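Local coordinates for protein peptidase M42 (Thaumarchaeota archaeon SCGC AB-539-E09, PDB 5DS0) that probably removes amino acids from the N-terminal ends of peptides as a dodecameric, cobalt-bound TET aminopeptidase of the M42 family, at residues Q273-K276 / E277-N281; S293-G297 / G298-A302; S166-N170 / G171-M175. All coordinates share one frame; numbering follows the deposited sequence.

Contact 1 of 3, residues Q273-K276 / E277-N281; sequences QPLK and EFVIN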
loop_
_atom_site.group_PDB
_atom_site.type_symbol
_atom_site.label_atom_id
_atom_site.label_comp_id
_atom_site.label_asym_id
_atom_site.label_seq_id
_atom_site.Cartn_x
_atom_site.Cartn_y
_atom_site.Cartn_z
ATOM N N GLN C 273 28.515 38.908 -10.287
ATOM C CA GLN C 273 28.456 38.712 -11.729
ATOM C C GLN C 273 29.653 39.301 -12.493
ATOM O O GLN C 273 30.220 38.625 -13.349
ATOM C CB GLN C 273 27.125 39.202 -12.282
ATOM C CG GLN C 273 25.952 38.331 -11.853
ATOM C CD GLN C 273 26.072 36.899 -12.371
ATOM O OE1 GLN C 273 26.007 36.660 -13.572
ATOM N NE2 GLN C 273 26.229 35.942 -11.460
ATOM N N PRO C 274 30.049 40.549 -12.184
ATOM C CA PRO C 274 31.300 41.070 -12.748
ATOM C C PRO C 274 32.513 40.156 -12.544
ATOM O O PRO C 274 33.307 39.977 -13.461
ATOM C CB PRO C 274 31.493 42.380 -11.987
ATOM C CG PRO C 274 30.106 42.840 -11.710
ATOM C CD PRO C 274 29.284 41.608 -11.495
ATOM N N LEU C 275 32.656 39.598 -11.342
ATOM C CA LEU C 275 33.766 38.704 -11.029
ATOM C C LEU C 275 33.659 37.410 -11.829
ATOM O O LEU C 275 34.670 36.896 -12.305
ATOM C CB LEU C 275 33.812 38.383 -9.538
ATOM C CG LEU C 275 34.858 37.344 -9.081
ATOM C CD1 LEU C 275 36.262 37.714 -9.522
ATOM C CD2 LEU C 275 34.820 37.168 -7.567
ATOM N N LYS C 276 32.442 36.896 -11.992
ATOM C CA LYS C 276 32.235 35.716 -12.818
ATOM C C LYS C 276 32.714 35.972 -14.246
ATOM O O LYS C 276 33.440 35.159 -14.811
ATOM C CB LYS C 276 30.758 35.304 -12.837
ATOM C CG LYS C 276 30.477 34.040 -13.645
ATOM C CD LYS C 276 28.996 33.821 -13.879
ATOM C CE LYS C 276 28.466 34.630 -15.058
ATOM N NZ LYS C 276 26.996 34.408 -15.225
ATOM N N GLU C 277 32.297 37.097 -14.819
ATOM C CA GLU C 277 32.661 37.433 -16.186
ATOM C C GLU C 277 34.178 37.590 -16.300
ATOM O O GLU C 277 34.782 37.185 -17.298
ATOM C CB GLU C 277 31.929 38.705 -16.664
ATOM C CG GLU C 277 30.411 38.604 -16.736
ATOM C CD GLU C 277 29.875 37.389 -17.531
ATOM O OE1 GLU C 277 30.569 36.867 -18.459
ATOM O OE2 GLU C 277 28.730 36.940 -17.229
ATOM N N PHE C 278 34.777 38.169 -15.270
ATOM C CA PHE C 278 36.209 38.366 -15.215
ATOM C C PHE C 278 36.962 37.049 -15.326
ATOM O O PHE C 278 37.874 36.907 -16.145
ATOM C CB PHE C 278 36.556 39.077 -13.907
ATOM C CG PHE C 278 38.033 39.209 -13.634
ATOM C CD1 PHE C 278 38.788 40.201 -14.251
ATOM C CD2 PHE C 278 38.662 38.356 -12.728
ATOM C CE1 PHE C 278 40.141 40.330 -13.983
ATOM C CE2 PHE C 278 40.018 38.483 -12.458
ATOM C CZ PHE C 278 40.756 39.472 -13.087
ATOM N N VAL C 279 36.558 36.071 -14.536
ATOM C CA VAL C 279 37.198 34.758 -14.574
ATOM C C VAL C 279 37.023 34.080 -15.942
ATOM O O VAL C 279 37.970 33.529 -16.493
ATOM C CB VAL C 279 36.650 33.841 -13.467
ATOM C CG1 VAL C 279 37.257 32.448 -13.569
ATOM C CG2 VAL C 279 36.940 34.436 -12.100
ATOM N N ILE C 280 35.818 34.135 -16.490
ATOM C CA ILE C 280 35.559 33.546 -17.790
ATOM C C ILE C 280 36.494 34.129 -18.849
ATOM O O ILE C 280 37.027 33.380 -19.679
ATOM C CB ILE C 280 34.083 33.719 -18.219
ATOM C CG1 ILE C 280 33.193 32.793 -17.383
ATOM C CG2 ILE C 280 33.887 33.383 -19.687
ATOM C CD1 ILE C 280 31.722 33.141 -17.424
ATOM N N ASN C 281 36.705 35.445 -18.805
ATOM C CA ASN C 281 37.551 36.125 -19.793
ATOM C C ASN C 281 39.024 35.859 -19.578
ATOM O O ASN C 281 39.752 35.601 -20.533
ATOM C CB ASN C 281 37.303 37.625 -19.797
ATOM C CG ASN C 281 35.894 37.975 -20.239
ATOM O OD1 ASN C 281 35.203 37.188 -20.900
ATOM N ND2 ASN C 281 35.438 39.158 -19.848
#
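Four successive i to i+4 hydrogen bonds carry the first turns of helix 273-285, from E277 N to Q273 O, F278 N to P274 O, V279 N to L275 O and I280 N to K276 O, and they show how a regular backbone sets the spacing at which side chains can meet. The straightest, I280 N to K276 O, spans 3.1 Å at an N-H...O angle of 168°. P274 sits in the first turn, where a ring nitrogen without a proton costs no helical bond.

The polar flank is organised by K276. Its chain leaves the helix with CG opposite the backbone N (chi1 -178°) and reaches back toward the start of the helix, and a bend at chi3 (82°) brings CE against E277 OE2. NZ donates to Q273 OE1 at 3.0 Å, tilted modestly from the amide's carbonyl plane. E277 runs alongside the lysine and points the same way; its OE2 lies 3.7 Å from K276 NZ, a long salt bridge, so the ammonium is shared between an amide oxygen and a more distant carboxylate. Q273 NE2 in turn donates to P271 O, which ties down the other end of that amide. On this same flank the aliphatic stem of K276 also carries I280, whose CD1 is 4.1 Å from K276 CG.

The other side chains meet through carbon atoms. L275 CD1 approaches F278 CD2 at 4.1 Å, obliquely to the ring, and V279 CG2 at 4.2 Å. F358 meets F278 edge-to-face, and L346 of helix 333-349 packs on F278 and V279, while L262 and V315 line the inner side; Q273, P274 and K276 reach a second subunit. This is the pattern of an amphipathic helix laid against a mixed beta sheet, its first turn turned to a subunit interface.

Contact 2 of 3, residues S293-G297 / G298-A302; sequences SQMSG and GGTDA
The main side-chain contact is apolar: the methyl CE of selenomethionine M295 stands 3.7 Å from T300 CG2, and the two side chains meet at a slant. CE comes close to the backbone as well, 3.8 Å from G298 O. The M295 chain runs extended as far as SE and is bent at chi3, its methyl lying toward the carbonyls of G298 and G299.

Hydrogen bonding plays a smaller part. None joins 293-297 to 298-302; within the latter, T300 OG1 accepts a weak capping bond from A302 N at 3.4 Å, where the chain turns into helix 302-305. Other polar groups are held from elsewhere: S268 OG bonds to T300 N, S293 OG to D239, and the amide of Q294 reaches V74 and N86 of a second subunit.

Three glycines, G297 to G299, carry the chain from strand 291-295 toward T300 without side chains of their own. T300 packs on E237 and D301 on E214, both cobalt ligands, which places this strand-to-helix loop beside the two-metal active site of an M42 peptidase.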
loop_
_atom_site.group_PDB
_atom_site.type_symbol
_atom_site.label_atom_id
_atom_site.label_comp_id
_atom_site.label_asym_id
_atom_site.label_seq_id
_atom_site.Cartn_x
_atom_site.Cartn_y
_atom_site.Cartn_z
ATOM N N SER C 293 29.506 25.491 -14.437
ATOM C CA SER C 293 28.927 24.497 -13.541
ATOM C C SER C 293 27.867 25.107 -12.631
ATOM O O SER C 293 27.820 26.312 -12.434
ATOM C CB SER C 293 30.033 23.897 -12.680
ATOM O OG SER C 293 29.507 23.219 -11.557
ATOM N N GLN C 294 27.014 24.253 -12.080
ATOM C CA GLN C 294 25.973 24.689 -11.171
ATOM C C GLN C 294 25.704 23.587 -10.165
ATOM O O GLN C 294 25.450 22.485 -10.567
ATOM C CB GLN C 294 24.710 25.003 -11.971
ATOM C CG GLN C 294 24.031 26.292 -11.548
ATOM C CD GLN C 294 22.955 26.753 -12.521
ATOM O OE1 GLN C 294 21.791 26.368 -12.398
ATOM N NE2 GLN C 294 23.337 27.596 -13.485
HETATM N N MSE C 295 25.759 23.878 -8.869
HETATM C CA MSE C 295 25.496 22.866 -7.835
HETATM C C MSE C 295 24.200 23.188 -7.134
HETATM O O MSE C 295 24.177 23.838 -6.081
HETATM C CB MSE C 295 26.649 22.767 -6.836
HETATM C CG MSE C 295 28.024 22.813 -7.511
HETATM SE SE MSE C 295 29.522 22.965 -6.222
HETATM C CE MSE C 295 28.693 23.788 -4.627
ATOM N N SER C 296 23.102 22.763 -7.749
ATOM C CA SER C 296 21.732 22.929 -7.214
ATOM C C SER C 296 21.532 22.631 -5.706
ATOM O O SER C 296 20.771 23.330 -5.023
ATOM C CB SER C 296 20.784 22.043 -8.031
ATOM O OG SER C 296 19.660 21.663 -7.272
ATOM N N GLY C 297 22.218 21.611 -5.191
ATOM C CA GLY C 297 22.034 21.194 -3.803
ATOM C C GLY C 297 23.312 20.951 -3.013
ATOM O O GLY C 297 23.483 19.901 -2.397
ATOM N N GLY C 298 24.200 21.938 -3.003
ATOM C CA GLY C 298 25.414 21.865 -2.202
ATOM C C GLY C 298 25.923 23.261 -1.942
ATOM O O GLY C 298 25.524 24.208 -2.620
ATOM N N GLY C 299 26.805 23.396 -0.962
ATOM C CA GLY C 299 27.398 24.695 -0.631
ATOM C C GLY C 299 28.910 24.637 -0.500
ATOM O O GLY C 299 29.502 23.558 -0.586
ATOM N N THR C 300 29.511 25.802 -0.238
ATOM C CA THR C 300 30.963 25.966 -0.173
ATOM C C THR C 300 31.364 26.945 0.913
ATOM O O THR C 300 30.527 27.672 1.435
ATOM C CB THR C 300 31.504 26.524 -1.500
ATOM O OG1 THR C 300 30.812 27.742 -1.825
ATOM C CG2 THR C 300 31.296 25.526 -2.609
ATOM N N ASP C 301 32.656 26.978 1.233
ATOM C CA ASP C 301 33.200 28.005 2.124
ATOM C C ASP C 301 32.723 29.409 1.696
ATOM O O ASP C 301 32.562 30.301 2.544
ATOM C CB ASP C 301 34.742 28.013 2.115
ATOM C CG ASP C 301 35.377 26.824 2.853
ATOM O OD1 ASP C 301 34.866 26.405 3.935
ATOM O OD2 ASP C 301 36.419 26.337 2.326
ATOM N N ALA C 302 32.517 29.606 0.393
ATOM C CA ALA C 302 32.076 30.901 -0.136
ATOM C C ALA C 302 30.750 31.369 0.450
ATOM O O ALA C 302 30.511 32.574 0.569
ATOM C CB ALA C 302 31.965 30.848 -1.645
#

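Contact 3 of 3, residues S166-N170 / G171-M175; sequences SVIQN and GRVAM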
loop_
_atom_site.group_PDB
_atom_site.type_symbol
_atom_site.label_atom_id
_atom_site.label_comp_id
_atom_site.label_asym_id
_atom_site.label_seq_id
_atom_site.Cartn_x
_atom_site.Cartn_y
_atom_site.Cartn_z
ATOM N N SER C 166 47.175 6.661 -5.055
ATOM C CA SER C 166 47.967 6.256 -6.202
ATOM C C SER C 166 47.540 7.027 -7.422
ATOM O O SER C 166 46.583 7.799 -7.382
ATOM C CB SER C 166 47.834 4.763 -6.442
ATOM O OG SER C 166 46.602 4.462 -7.052
ATOM N N VAL C 167 48.280 6.832 -8.502
ATOM C CA VAL C 167 47.940 7.424 -9.787
ATOM C C VAL C 167 47.707 6.308 -10.787
ATOM O O VAL C 167 48.466 5.341 -10.834
ATOM C CB VAL C 167 49.054 8.335 -10.307
ATOM C CG1 VAL C 167 48.656 8.951 -11.639
ATOM C CG2 VAL C 167 49.355 9.432 -9.302
ATOM N N ILE C 168 46.665 6.449 -11.597
ATOM C CA ILE C 168 46.325 5.446 -12.614
ATOM C C ILE C 168 46.212 6.091 -13.999
ATOM O O ILE C 168 46.492 7.279 -14.167
ATOM C CB ILE C 168 45.029 4.699 -12.235
ATOM C CG1 ILE C 168 43.876 5.674 -12.039
ATOM C CG2 ILE C 168 45.258 3.885 -10.974
ATOM C CD1 ILE C 168 42.527 5.003 -11.937
ATOM N N GLN C 169 45.817 5.294 -14.986
ATOM C CA GLN C 169 45.649 5.777 -16.363
ATOM C C GLN C 169 46.909 6.454 -16.880
ATOM O O GLN C 169 46.885 7.610 -17.292
ATOM C CB GLN C 169 44.457 6.727 -16.444
ATOM C CG GLN C 169 43.118 6.033 -16.305
ATOM C CD GLN C 169 42.771 5.205 -17.523
ATOM O OE1 GLN C 169 43.304 5.416 -18.607
ATOM N NE2 GLN C 169 41.848 4.286 -17.361
ATOM N N ASN C 170 48.020 5.721 -16.824
ATOM C CA ASN C 170 49.285 6.211 -17.349
ATOM C C ASN C 170 49.599 7.588 -16.807
ATOM O O ASN C 170 49.918 8.496 -17.559
ATOM C CB ASN C 170 49.240 6.277 -18.871
ATOM C CG ASN C 170 48.741 4.994 -19.489
ATOM O OD1 ASN C 170 47.551 4.845 -19.801
ATOM N ND2 ASN C 170 49.645 4.017 -19.612
ATOM N N GLY C 171 49.508 7.745 -15.494
ATOM C CA GLY C 171 49.925 8.987 -14.844
ATOM C C GLY C 171 48.954 10.153 -14.936
ATOM O O GLY C 171 49.276 11.223 -14.456
ATOM N N ARG C 172 47.764 9.935 -15.496
ATOM C CA ARG C 172 46.810 11.020 -15.780
ATOM C C ARG C 172 45.805 11.300 -14.653
ATOM O O ARG C 172 45.344 12.425 -14.520
ATOM C CB ARG C 172 46.010 10.703 -17.049
ATOM C CG ARG C 172 46.699 11.050 -18.348
ATOM C CD ARG C 172 45.746 10.960 -19.531
ATOM N NE ARG C 172 44.937 9.731 -19.547
ATOM C CZ ARG C 172 45.278 8.565 -20.105
ATOM N NH1 ARG C 172 46.453 8.420 -20.721
ATOM N NH2 ARG C 172 44.434 7.538 -20.044
ATOM N N VAL C 173 45.470 10.274 -13.871
ATOM C CA VAL C 173 44.335 10.320 -12.938
ATOM C C VAL C 173 44.707 9.870 -11.538
ATOM O O VAL C 173 45.251 8.788 -11.356
ATOM C CB VAL C 173 43.212 9.386 -13.405
ATOM C CG1 VAL C 173 42.119 9.297 -12.371
ATOM C CG2 VAL C 173 42.650 9.851 -14.743
ATOM N N ALA C 174 44.413 10.714 -10.560
ATOM C CA ALA C 174 44.760 10.450 -9.170
ATOM C C ALA C 174 43.629 9.715 -8.476
ATOM O O ALA C 174 42.462 10.024 -8.708
ATOM C CB ALA C 174 45.043 11.761 -8.452
HETATM N N MSE C 175 43.983 8.768 -7.613
HETATM C CA MSE C 175 43.002 7.935 -6.926
HETATM C C MSE C 175 43.287 7.928 -5.456
HETATM O O MSE C 175 44.409 7.661 -5.043
HETATM C CB MSE C 175 43.105 6.519 -7.448
HETATM C CG MSE C 175 42.053 5.585 -6.857
HETATM SE SE MSE C 175 42.220 3.834 -7.780
HETATM C CE MSE C 175 40.883 2.716 -6.874
#
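One face of the R172 guanidinium is covered by the carbonyl oxygen of Q169, which sits 3.4 Å above the group, over its centre. The R172 chain, extended at chi2 (-169°), bends at chi3 (-47°) to bring the group there. The Q169 side-chain amide crosses obliquely, its plane 46° from the guanidinium; OE1 comes within 2.8 Å of R172 NH2, but the angle is too poor for a hydrogen bond. N170 runs beside the arginine. Q169 NE2 donates instead to I140 O of a third subunit, and R172 NH2 forms a long, weak ion pair with E147 of that subunit. A leucine in place of R172 would probably leave the Q169 carbonyl without its flat charged cover and E147 of the neighbouring subunit without that distant positive mate.

V173 is packed by I168, whose CG1 lies 4.0 Å from V173 CB, and by Q169 CB. I168 CD1 reaches SE of selenomethionine M175 at 4.3 Å. V167 CG1 leans the other way, onto G171 CA.

The backbones pair antiparallel, I168 N to V173 O being the shortest bond at 2.7 Å. I168 O receives V173 N and, weakly, R172 N. Positive phi at N170 and G171 suits the type I' turn from Q169 to R172; with R172 and V173 both facing I168, this is a tight beta hairpin bearing a classic bulge.

In the fold
The three contacts are local motifs spaced along one chain, contact 3 first and then contacts 1 and 2, and none touches another. Contacts 1 and 2 lie on consecutive elements, helix 273-285 and strand 291-295; their centres are about 17 Å apart and their nearest atoms about 8 Å, and both reach the second subunit. Contact 3 stands farther off, its centre about 27 Å from that of contact 2 and about 32 Å from that of contact 1, and it meets the third subunit instead. Contacts 2 and 3 share the large mixed sheet. Contact 2 lies beside the two-cobalt site, the T300 side chain being about 6 Å from a cobalt ion.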